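Local coordinates for protein TSC1 N-terminal domain (Chaetomium thermophilum, PDB 7A0M) that probably serves, as the N-terminal domain of the TSC complex subunit TSC1, in binding lysosomal phosphoinositides and so in regulating mTORC1, at residues R115-M118 / D119-E123. Sequence-based numbering, arbitrary orientation.
Sequences RSFM and DFTLE
Arg115 and Asp119 open a run of regular alpha-helical i to i+4 bonds, with an N-H...O angle of 166° from Asp119 N to Arg115 O, and the same pattern joins Ser116 to Phe120, Phe117 to Thr121 and Met118 to Leu122. The case illustrates how a threonine inside a helix can return its hydroxyl to the preceding turn. Thr121 OG1 lies beside its own backbone N (chi1 -61°), which brings it within 2.9 Å of Phe117 O, to which it donates. The N-H of Thr121 reaches that oxygen too, also at 2.9 Å, and the two donors come from opposite faces of the carbonyl plane. The same hydroxyl sits 3.8 Å above one face of the Phe117 ring, offset toward the rim, with CE2 the ring carbon closest to it. The Phe117 ring stacks with Trp96 of helix 89-105, whose NE1 also hydrogen-bonds Thr121 OG1. A valine in place of Thr121 would probably leave the Trp96 indole N-H without this acceptor and Phe117 O with one donor fewer. Three residues along from Phe117, the Phe120 ring presents its edge to Phe117 CD1, which lies 4.4 Å from Phe120 CD2. On another side of the helix the selenomethionine Met118 bends at chi2 (60°), and its CE lies against Leu122 CD2 at 3.7 Å; both side chains also touch Ala179 of helix 168-183. Because one buried hydroxyl both donates within its own helix and accepts from the neighbouring one, the polar group is satisfied amid aromatic packing and ties helix 113-125 to helix 89-105 in this all-helical domain.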
loop_
_atom_site.group_PDB
_atom_site.type_symbol
_atom_site.label_atom_id
_atom_site.label_comp_id
_atom_site.label_asym_id
_atom_site.label_seq_id
_atom_site.Cartn_x
_atom_site.Cartn_y
_atom_site.Cartn_z
ATOM N N ARG B 115 9.606 -50.130 8.922
ATOM C CA ARG B 115 8.280 -49.804 9.438
ATOM C C ARG B 115 8.072 -50.373 10.836
ATOM O O ARG B 115 7.458 -49.722 11.690
ATOM C CB ARG B 115 7.203 -50.319 8.483
ATOM C CG ARG B 115 7.210 -49.650 7.116
ATOM C CD ARG B 115 6.119 -50.213 6.216
ATOM N NE ARG B 115 6.126 -49.586 4.898
ATOM C CZ ARG B 115 5.326 -49.938 3.897
ATOM N NH1 ARG B 115 4.447 -50.918 4.056
ATOM N NH2 ARG B 115 5.406 -49.308 2.732
ATOM N N SER B 116 8.572 -51.586 11.089
ATOM C CA SER B 116 8.412 -52.188 12.410
ATOM C C SER B 116 9.144 -51.384 13.476
ATOM O O SER B 116 8.626 -51.187 14.581
ATOM C CB SER B 116 8.907 -53.634 12.397
ATOM O OG SER B 116 8.731 -54.245 13.664
ATOM N N PHE B 117 10.355 -50.915 13.164
ATOM C CA PHE B 117 11.091 -50.099 14.122
ATOM C C PHE B 117 10.439 -48.735 14.303
ATOM O O PHE B 117 10.502 -48.159 15.396
ATOM C CB PHE B 117 12.542 -49.939 13.674
ATOM C CG PHE B 117 13.397 -49.177 14.645
ATOM C CD1 PHE B 117 13.885 -49.790 15.787
ATOM C CD2 PHE B 117 13.714 -47.848 14.415
ATOM C CE1 PHE B 117 14.673 -49.091 16.683
ATOM C CE2 PHE B 117 14.502 -47.145 15.308
ATOM C CZ PHE B 117 14.981 -47.768 16.444
HETATM N N MSE B 118 9.813 -48.208 13.255
HETATM C CA MSE B 118 9.113 -46.936 13.344
HETATM C C MSE B 118 7.873 -47.073 14.217
HETATM O O MSE B 118 7.599 -46.220 15.062
HETATM C CB MSE B 118 8.725 -46.430 11.954
HETATM C CG MSE B 118 8.144 -45.030 11.965
HETATM SE SE MSE B 118 9.415 -43.739 12.682
HETATM C CE MSE B 118 8.156 -42.460 13.439
ATOM N N ASP B 119 7.121 -48.155 14.006
ATOM C CA ASP B 119 5.957 -48.418 14.846
ATOM C C ASP B 119 6.371 -48.689 16.287
ATOM O O ASP B 119 5.676 -48.280 17.224
ATOM C CB ASP B 119 5.152 -49.587 14.282
ATOM C CG ASP B 119 4.474 -49.245 12.970
ATOM O OD1 ASP B 119 4.012 -48.094 12.823
ATOM O OD2 ASP B 119 4.401 -50.124 12.086
ATOM N N PHE B 120 7.499 -49.378 16.484
ATOM C CA PHE B 120 8.049 -49.522 17.829
ATOM C C PHE B 120 8.353 -48.161 18.440
ATOM O O PHE B 120 8.070 -47.924 19.619
ATOM C CB PHE B 120 9.307 -50.390 17.793
ATOM C CG PHE B 120 9.935 -50.608 19.144
ATOM C CD1 PHE B 120 9.166 -50.990 20.231
ATOM C CD2 PHE B 120 11.299 -50.442 19.320
ATOM C CE1 PHE B 120 9.744 -51.194 21.470
ATOM C CE2 PHE B 120 11.882 -50.646 20.556
ATOM C CZ PHE B 120 11.104 -51.022 21.632
ATOM N N THR B 121 8.929 -47.254 17.647
ATOM C CA THR B 121 9.191 -45.902 18.131
ATOM C C THR B 121 7.893 -45.180 18.474
ATOM O O THR B 121 7.805 -44.500 19.504
ATOM C CB THR B 121 9.980 -45.120 17.081
ATOM O OG1 THR B 121 11.233 -45.772 16.838
ATOM C CG2 THR B 121 10.233 -43.699 17.550
ATOM N N LEU B 122 6.873 -45.318 17.624
ATOM C CA LEU B 122 5.599 -44.649 17.872
ATOM C C LEU B 122 4.914 -45.205 19.115
ATOM O O LEU B 122 4.275 -44.458 19.864
ATOM C CB LEU B 122 4.692 -44.776 16.649
ATOM C CG LEU B 122 5.165 -44.038 15.395
ATOM C CD1 LEU B 122 4.321 -44.418 14.188
ATOM C CD2 LEU B 122 5.139 -42.534 15.620
ATOM N N GLU B 123 5.027 -46.516 19.346
ATOM C CA GLU B 123 4.417 -47.113 20.531
ATOM C C GLU B 123 5.089 -46.621 21.806
ATOM O O GLU B 123 4.426 -46.438 22.834
ATOM C CB GLU B 123 4.493 -48.637 20.445
ATOM C CG GLU B 123 3.619 -49.249 19.366
ATOM C CD GLU B 123 4.011 -50.677 19.045
ATOM O OE1 GLU B 123 5.058 -51.135 19.550
ATOM O OE2 GLU B 123 3.283 -51.337 18.276
#